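Chitinase (Thermococcus chitonophagus, PDB 5XSW) probably hydrolyses chitin as an endochitinase, this chain being a fragment of the longer protein that binds N-acetylglucosamine sugars in its pocket. Local coordinates at residues W215-T220 with D247-V252; N204-L209 with I294-S299. All coordinates share one frame; numbering follows the deposited sequence.

Overall arrangement
Both contacts lie in the largely helical part of the chain that carries the glycan pocket, and their centres are about 11 Å apart. Along the sequence they are nested. Contact 2 joins helix 203-214 to helix 288-311, and contact 1 falls inside the loop it closes. Helix 203-214 carries one side of contact 2 and runs directly into 215-220, one side of contact 1. Phe250 links them from the loop 247-252, its ring packing on Ala296 and Leu209. Both are buried; contact 2 lies among helices, and contact 1 also reaches the sugar through Gln251.

Contact 1 of 2, residues W215-T220 with D247-V252; sequences WGTAVT and DGIFQV. With NAG (2-acetamido-2-deoxy-beta-D-glucopyranose), chain C.
Ile249 lays its CB and CG2 over the backbone of Gly216, with CG2 3.7 Å from Gly216 CA. Its CG1 lies between the backbone N and the carbonyl carbon (chi1 57°), and the chain then runs on extended to CD1, which comes 4.3 Å from Thr217 CG2. The lack of a side chain at Gly216 lets Ile249 CB come this close to the backbone. Thr217 OG1 is hydrogen-bonded to Met207 O of helix 203-214. The contact joins the turn that follows this helix to the loop before helix 254-263, beside the glycan pocket. Trp215, also of that pocket, touches a bound alpha-anomeric N-acetylglucosamine. Gln251 serves the sugar and its own loop at once. Its NE2 gives a nearly straight bond (174°) to Gly248 O, 2.9 Å away, which lies in the plane of the amide. The chain bends at chi2 (-79°) to make this closure. That bond fixes the rotation of the amide, so that OE1 faces NAG O3, from which it accepts at 2.7 Å. A leucine here would probably leave both Gly248 O and the sugar hydroxyl without this partner. Glu213 OE2 and Phe371 O of the same chain, and Arg338 NH2 of the second subunit, are also hydrogen-bonded to this NAG.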
ATOM      1  N   TRP A 215     -13.115  15.169  10.909  1.00 21.77           N
ATOM      2  CA  TRP A 215     -13.500  16.510  11.364  1.00 20.59           C
ATOM      3  C   TRP A 215     -12.346  17.493  11.111  1.00 21.69           C
ATOM      4  O   TRP A 215     -12.154  18.412  11.882  1.00 23.65           O
ATOM      5  CB  TRP A 215     -13.847  16.490  12.883  1.00 22.01           C
ATOM      6  CG  TRP A 215     -15.214  15.992  13.220  1.00 22.78           C
ATOM      7  CD1 TRP A 215     -15.558  14.683  13.609  1.00 24.45           C
ATOM      8  CD2 TRP A 215     -16.458  16.724  13.153  1.00 21.58           C
ATOM      9  NE1 TRP A 215     -16.905  14.632  13.875  1.00 25.70           N
ATOM     10  CE2 TRP A 215     -17.487  15.846  13.583  1.00 22.18           C
ATOM     11  CE3 TRP A 215     -16.796  18.047  12.811  1.00 21.30           C
ATOM     12  CZ2 TRP A 215     -18.834  16.247  13.691  1.00 24.48           C
ATOM     13  CZ3 TRP A 215     -18.148  18.450  12.929  1.00 22.17           C
ATOM     14  CH2 TRP A 215     -19.157  17.532  13.322  1.00 29.22           C
ATOM     15  N   GLY A 216     -11.556  17.299  10.056  1.00 22.79           N
ATOM     16  CA  GLY A 216     -10.334  18.113   9.942  1.00 20.58           C
ATOM     17  C   GLY A 216     -10.664  19.578   9.663  1.00 22.97           C
ATOM     18  O   GLY A 216      -9.948  20.487  10.072  1.00 25.69           O
ATOM     19  N   THR A 217     -11.818  19.806   9.049  1.00 22.11           N
ATOM     20  CA  THR A 217     -12.150  21.081   8.392  1.00 23.11           C
ATOM     21  C   THR A 217     -13.560  21.511   8.734  1.00 24.75           C
ATOM     22  O   THR A 217     -14.178  22.226   7.981  1.00 22.58           O
ATOM     23  CB  THR A 217     -12.043  20.917   6.856  1.00 19.72           C
ATOM     24  OG1 THR A 217     -12.793  19.723   6.515  1.00 21.48           O
ATOM     25  CG2 THR A 217     -10.592  20.681   6.460  1.00 20.68           C
ATOM     26  N   ALA A 218     -14.076  21.062   9.873  1.00 22.02           N
ATOM     27  CA  ALA A 218     -15.394  21.480  10.275  1.00 23.56           C
ATOM     28  C   ALA A 218     -15.447  21.557  11.789  1.00 25.33           C
ATOM     29  O   ALA A 218     -14.761  20.803  12.484  1.00 21.94           O
ATOM     30  CB  ALA A 218     -16.460  20.530   9.754  1.00 23.29           C
ATOM     31  N   VAL A 219     -16.275  22.471  12.302  1.00 24.95           N
ATOM     32  CA  VAL A 219     -16.460  22.571  13.757  1.00 23.46           C
ATOM     33  C   VAL A 219     -17.955  22.438  13.979  1.00 21.89           C
ATOM     34  O   VAL A 219     -18.693  22.456  13.017  1.00 25.50           O
ATOM     35  CB  VAL A 219     -15.928  23.914  14.341  1.00 23.98           C
ATOM     36  CG1 VAL A 219     -14.383  23.962  14.240  1.00 24.71           C
ATOM     37  CG2 VAL A 219     -16.595  25.120  13.595  1.00 27.21           C
ATOM     38  N   THR A 220     -18.402  22.360  15.243  1.00 22.44           N
ATOM     39  CA  THR A 220     -19.836  22.189  15.490  1.00 25.09           C
ATOM     40  C   THR A 220     -20.200  22.834  16.839  1.00 24.46           C
ATOM     41  O   THR A 220     -19.365  22.930  17.744  1.00 24.33           O
ATOM     42  CB  THR A 220     -20.251  20.648  15.487  1.00 28.16           C
ATOM     43  OG1 THR A 220     -21.643  20.527  15.773  1.00 29.54           O
ATOM     44  CG2 THR A 220     -19.458  19.862  16.537  1.00 26.13           C
ATOM     45  N   ASP A 247      -2.871   8.939  10.744  1.00 20.21           N
ATOM     46  CA  ASP A 247      -3.363   8.991   9.330  1.00 21.79           C
ATOM     47  C   ASP A 247      -3.907  10.397   8.971  1.00 25.08           C
ATOM     48  O   ASP A 247      -4.361  10.585   7.850  1.00 19.90           O
ATOM     49  CB  ASP A 247      -4.452   7.924   9.089  1.00 16.58           C
ATOM     50  CG  ASP A 247      -3.908   6.487   9.322  1.00 22.16           C
ATOM     51  OD1 ASP A 247      -2.701   6.285   9.254  1.00 24.19           O
ATOM     52  OD2 ASP A 247      -4.706   5.594   9.555  1.00 21.77           O
ATOM     53  N   GLY A 248      -3.879  11.354   9.906  1.00 20.26           N
ATOM     54  CA  GLY A 248      -4.138  12.755   9.530  1.00 20.33           C
ATOM     55  C   GLY A 248      -5.604  13.048   9.349  1.00 20.89           C
ATOM     56  O   GLY A 248      -6.468  12.216   9.636  1.00 22.35           O
ATOM     57  N   ILE A 249      -5.912  14.231   8.828  1.00 20.46           N
ATOM     58  CA  ILE A 249      -7.316  14.617   8.745  1.00 19.15           C
ATOM     59  C   ILE A 249      -7.997  13.967   7.538  1.00 17.55           C
ATOM     60  O   ILE A 249      -9.195  13.928   7.508  1.00 21.09           O
ATOM     61  CB  ILE A 249      -7.478  16.137   8.663  1.00 17.71           C
ATOM     62  CG1 ILE A 249      -6.717  16.737   7.464  1.00 19.08           C
ATOM     63  CG2 ILE A 249      -6.907  16.841   9.979  1.00 21.57           C
ATOM     64  CD1 ILE A 249      -7.051  18.295   7.257  1.00 20.33           C
ATOM     65  N   PHE A 250      -7.231  13.474   6.579  1.00 20.26           N
ATOM     66  CA  PHE A 250      -7.791  12.711   5.407  1.00 20.44           C
ATOM     67  C   PHE A 250      -7.842  11.207   5.614  1.00 20.67           C
ATOM     68  O   PHE A 250      -8.372  10.483   4.769  1.00 20.88           O
ATOM     69  CB  PHE A 250      -6.907  13.003   4.181  1.00 21.06           C
ATOM     70  CG  PHE A 250      -6.995  14.463   3.766  1.00 21.42           C
ATOM     71  CD1 PHE A 250      -8.171  14.928   3.139  1.00 21.02           C
ATOM     72  CD2 PHE A 250      -5.964  15.355   4.111  1.00 19.20           C
ATOM     73  CE1 PHE A 250      -8.289  16.294   2.756  1.00 22.00           C
ATOM     74  CE2 PHE A 250      -6.049  16.756   3.752  1.00 21.18           C
ATOM     75  CZ  PHE A 250      -7.201  17.200   3.056  1.00 20.16           C
ATOM     76  N   GLN A 251      -7.219  10.735   6.711  1.00 23.06           N
ATOM     77  CA  GLN A 251      -7.205   9.274   7.070  1.00 21.06           C
ATOM     78  C   GLN A 251      -6.632   8.456   5.959  1.00 23.09           C
ATOM     79  O   GLN A 251      -7.183   7.436   5.546  1.00 25.24           O
ATOM     80  CB  GLN A 251      -8.615   8.783   7.455  1.00 20.41           C
ATOM     81  CG  GLN A 251      -9.126   9.557   8.729  1.00 20.88           C
ATOM     82  CD  GLN A 251      -8.480   8.954  10.025  1.00 24.89           C
ATOM     83  OE1 GLN A 251      -8.864   7.849  10.428  1.00 25.20           O
ATOM     84  NE2 GLN A 251      -7.474   9.630  10.610  1.00 22.12           N
ATOM     85  N   VAL A 252      -5.514   8.923   5.436  1.00 23.45           N
ATOM     86  CA  VAL A 252      -4.767   8.147   4.461  1.00 20.21           C
ATOM     87  C   VAL A 252      -3.911   7.103   5.256  1.00 23.00           C
ATOM     88  O   VAL A 252      -3.065   7.511   6.041  1.00 22.71           O
ATOM     89  CB  VAL A 252      -3.806   9.026   3.613  1.00 24.16           C
ATOM     90  CG1 VAL A 252      -2.932   8.100   2.700  1.00 23.19           C
ATOM     91  CG2 VAL A 252      -4.615  10.072   2.748  1.00 21.29           C
TER
HETATM   92  C1  NAG C   2     -14.294   8.051  10.368  1.00 24.68           C
HETATM   93  C2  NAG C   2     -12.944   7.479  10.576  1.00 23.24           C
HETATM   94  C3  NAG C   2     -12.274   7.148   9.253  1.00 25.02           C
HETATM   95  C4  NAG C   2     -13.136   6.302   8.364  1.00 24.99           C
HETATM   96  C5  NAG C   2     -14.434   6.978   8.184  1.00 22.54           C
HETATM   97  C6  NAG C   2     -15.323   6.087   7.357  1.00 25.90           C
HETATM   98  C7  NAG C   2     -11.445   8.109  12.518  1.00 30.55           C
HETATM   99  C8  NAG C   2     -10.579   9.187  13.223  1.00 26.08           C
HETATM  100  N2  NAG C   2     -12.128   8.450  11.335  1.00 22.52           N
HETATM  101  O3  NAG C   2     -11.008   6.479   9.435  1.00 24.07           O
HETATM  102  O4  NAG C   2     -12.584   6.232   7.032  1.00 24.83           O
HETATM  103  O5  NAG C   2     -15.100   7.199   9.477  1.00 22.93           O
HETATM  104  O6  NAG C   2     -16.559   6.791   7.369  1.00 31.11           O
HETATM  105  O7  NAG C   2     -11.552   6.948  12.927  1.00 29.95           O

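Contact 2 of 2, residues N204-L209 with I294-S299; sequences NFLMAL and IVAAVS
Leu206 reaches across from helix 203-214 with both branches of its fork. CD2 comes 4.2 Å from Ala296 CB, and CD1 comes 4.3 Å from Ala297 CB. The two alanines are consecutive on helix 288-311, so each methyl of the leucine has one small partner. All three residues are buried, and the touching atoms are all carbon. Leu206 points at the other helix from CB onward, and with CD1 anti to CA (chi2 179°) the two methyls are spread, one to each alanine. Small alanine side chains let the backbones come fairly near, with 7.6 Å between the CA atoms of Leu206 and Ala297. Leu209, one turn on, also points its CB at this helix, but its CD2 stays 5.0 Å from Ala296 CB. Behind the contact, regular helical bonds such as Leu209 N to Phe205 O (2.9 Å) and Ser299 N to Val295 O (2.9 Å) fix where these side chains leave the backbone. Ser299 OG bonds to Asn256, and Asn204 ties its amide to Asp386 and Gly165 N. Helix 186-199 packs against both partners, through Leu192 on Leu206 and Ala195 on Ala297, while helices 327-338 and 374-386 pack on Phe205 and Leu209.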
ATOM      1  N   ASN A 204     -13.218  22.472  -2.357  1.00 22.62           N
ATOM      2  CA  ASN A 204     -14.368  22.150  -1.511  1.00 19.82           C
ATOM      3  C   ASN A 204     -14.513  20.600  -1.325  1.00 19.65           C
ATOM      4  O   ASN A 204     -15.009  20.114  -0.309  1.00 21.74           O
ATOM      5  CB  ASN A 204     -15.653  22.676  -2.146  1.00 20.13           C
ATOM      6  CG  ASN A 204     -15.751  24.206  -2.077  1.00 25.84           C
ATOM      7  OD1 ASN A 204     -15.150  24.849  -1.206  1.00 22.70           O
ATOM      8  ND2 ASN A 204     -16.489  24.788  -3.029  1.00 26.23           N
ATOM      9  N   PHE A 205     -14.096  19.859  -2.334  1.00 20.78           N
ATOM     10  CA  PHE A 205     -14.211  18.388  -2.244  1.00 20.00           C
ATOM     11  C   PHE A 205     -13.193  17.899  -1.156  1.00 20.02           C
ATOM     12  O   PHE A 205     -13.536  17.079  -0.320  1.00 22.32           O
ATOM     13  CB  PHE A 205     -13.907  17.729  -3.580  1.00 21.01           C
ATOM     14  CG  PHE A 205     -13.920  16.213  -3.486  1.00 21.16           C
ATOM     15  CD1 PHE A 205     -15.134  15.551  -3.496  1.00 20.60           C
ATOM     16  CD2 PHE A 205     -12.726  15.490  -3.296  1.00 22.96           C
ATOM     17  CE1 PHE A 205     -15.206  14.145  -3.349  1.00 23.31           C
ATOM     18  CE2 PHE A 205     -12.767  14.071  -3.132  1.00 22.07           C
ATOM     19  CZ  PHE A 205     -14.024  13.418  -3.169  1.00 22.92           C
ATOM     20  N   LEU A 206     -11.951  18.383  -1.205  1.00 18.55           N
ATOM     21  CA  LEU A 206     -10.940  17.965  -0.168  1.00 19.84           C
ATOM     22  C   LEU A 206     -11.379  18.413   1.213  1.00 24.70           C
ATOM     23  O   LEU A 206     -11.181  17.702   2.204  1.00 21.09           O
ATOM     24  CB  LEU A 206      -9.527  18.541  -0.460  1.00 17.60           C
ATOM     25  CG  LEU A 206      -8.862  17.873  -1.681  1.00 20.92           C
ATOM     26  CD1 LEU A 206      -7.482  18.437  -1.994  1.00 21.00           C
ATOM     27  CD2 LEU A 206      -8.692  16.316  -1.455  1.00 23.81           C
ATOM     28  N   MET A 207     -12.055  19.553   1.286  1.00 22.30           N
ATOM     29  CA  MET A 207     -12.579  20.080   2.567  1.00 20.30           C
ATOM     30  C   MET A 207     -13.654  19.133   3.136  1.00 21.96           C
ATOM     31  O   MET A 207     -13.678  18.776   4.343  1.00 21.86           O
ATOM     32  CB  MET A 207     -13.180  21.494   2.376  1.00 20.69           C
ATOM     33  CG  MET A 207     -12.123  22.590   2.193  1.00 21.23           C
ATOM     34  SD  MET A 207     -11.362  23.148   3.778  1.00 23.95           S
ATOM     35  CE  MET A 207     -12.745  23.901   4.650  1.00 19.03           C
ATOM     36  N   ALA A 208     -14.541  18.733   2.246  1.00 20.41           N
ATOM     37  CA  ALA A 208     -15.635  17.863   2.591  1.00 21.16           C
ATOM     38  C   ALA A 208     -15.071  16.509   3.036  1.00 21.88           C
ATOM     39  O   ALA A 208     -15.575  15.899   3.986  1.00 20.58           O
ATOM     40  CB  ALA A 208     -16.560  17.638   1.357  1.00 18.87           C
ATOM     41  N   LEU A 209     -14.043  16.064   2.316  1.00 18.30           N
ATOM     42  CA  LEU A 209     -13.482  14.746   2.561  1.00 20.24           C
ATOM     43  C   LEU A 209     -12.840  14.757   3.971  1.00 21.84           C
ATOM     44  O   LEU A 209     -13.074  13.857   4.769  1.00 20.48           O
ATOM     45  CB  LEU A 209     -12.441  14.391   1.502  1.00 20.02           C
ATOM     46  CG  LEU A 209     -11.793  12.972   1.696  1.00 19.36           C
ATOM     47  CD1 LEU A 209     -12.840  11.803   1.714  1.00 21.11           C
ATOM     48  CD2 LEU A 209     -10.760  12.733   0.600  1.00 18.81           C
ATOM     49  N   ILE A 294      -2.043  17.551  -0.435  1.00 18.83           N
ATOM     50  CA  ILE A 294      -1.459  17.112  -1.708  1.00 19.95           C
ATOM     51  C   ILE A 294      -1.419  15.580  -1.811  1.00 25.96           C
ATOM     52  O   ILE A 294      -1.771  14.986  -2.855  1.00 20.69           O
ATOM     53  CB  ILE A 294      -0.052  17.743  -1.859  1.00 22.80           C
ATOM     54  CG1 ILE A 294      -0.250  19.264  -2.044  1.00 24.08           C
ATOM     55  CG2 ILE A 294       0.688  17.130  -3.075  1.00 24.90           C
ATOM     56  CD1 ILE A 294       0.989  20.069  -1.530  1.00 26.84           C
ATOM     57  N   VAL A 295      -1.060  14.908  -0.715  1.00 21.48           N
ATOM     58  CA  VAL A 295      -1.105  13.429  -0.702  1.00 20.63           C
ATOM     59  C   VAL A 295      -2.537  12.913  -0.971  1.00 18.57           C
ATOM     60  O   VAL A 295      -2.714  12.028  -1.759  1.00 18.50           O
ATOM     61  CB  VAL A 295      -0.579  12.858   0.659  1.00 24.08           C
ATOM     62  CG1 VAL A 295      -0.738  11.312   0.733  1.00 23.48           C
ATOM     63  CG2 VAL A 295       0.889  13.270   0.809  1.00 21.50           C
ATOM     64  N   ALA A 296      -3.519  13.457  -0.281  1.00 18.71           N
ATOM     65  CA  ALA A 296      -4.893  13.055  -0.509  1.00 19.67           C
ATOM     66  C   ALA A 296      -5.308  13.267  -1.978  1.00 22.42           C
ATOM     67  O   ALA A 296      -5.929  12.378  -2.578  1.00 19.50           O
ATOM     68  CB  ALA A 296      -5.867  13.818   0.432  1.00 18.79           C
ATOM     69  N   ALA A 297      -4.935  14.421  -2.537  1.00 22.12           N
ATOM     70  CA  ALA A 297      -5.222  14.718  -3.973  1.00 21.63           C
ATOM     71  C   ALA A 297      -4.557  13.686  -4.904  1.00 23.30           C
ATOM     72  O   ALA A 297      -5.153  13.221  -5.828  1.00 22.63           O
ATOM     73  CB  ALA A 297      -4.738  16.127  -4.304  1.00 19.33           C
ATOM     74  N   VAL A 298      -3.302  13.316  -4.647  1.00 19.65           N
ATOM     75  CA  VAL A 298      -2.649  12.307  -5.462  1.00 20.30           C
ATOM     76  C   VAL A 298      -3.317  10.951  -5.303  1.00 22.72           C
ATOM     77  O   VAL A 298      -3.451  10.221  -6.279  1.00 20.01           O
ATOM     78  CB  VAL A 298      -1.126  12.213  -5.128  1.00 21.15           C
ATOM     79  CG1 VAL A 298      -0.421  11.025  -5.849  1.00 20.37           C
ATOM     80  CG2 VAL A 298      -0.442  13.602  -5.525  1.00 21.38           C
ATOM     81  N   SER A 299      -3.751  10.616  -4.085  1.00 19.42           N
ATOM     82  CA  SER A 299      -4.456   9.353  -3.888  1.00 20.91           C
ATOM     83  C   SER A 299      -5.759   9.277  -4.702  1.00 21.90           C
ATOM     84  O   SER A 299      -6.096   8.241  -5.290  1.00 20.65           O
ATOM     85  CB  SER A 299      -4.784   9.165  -2.384  1.00 22.43           C
ATOM     86  OG  SER A 299      -5.241   7.830  -2.163  1.00 27.46           O
TER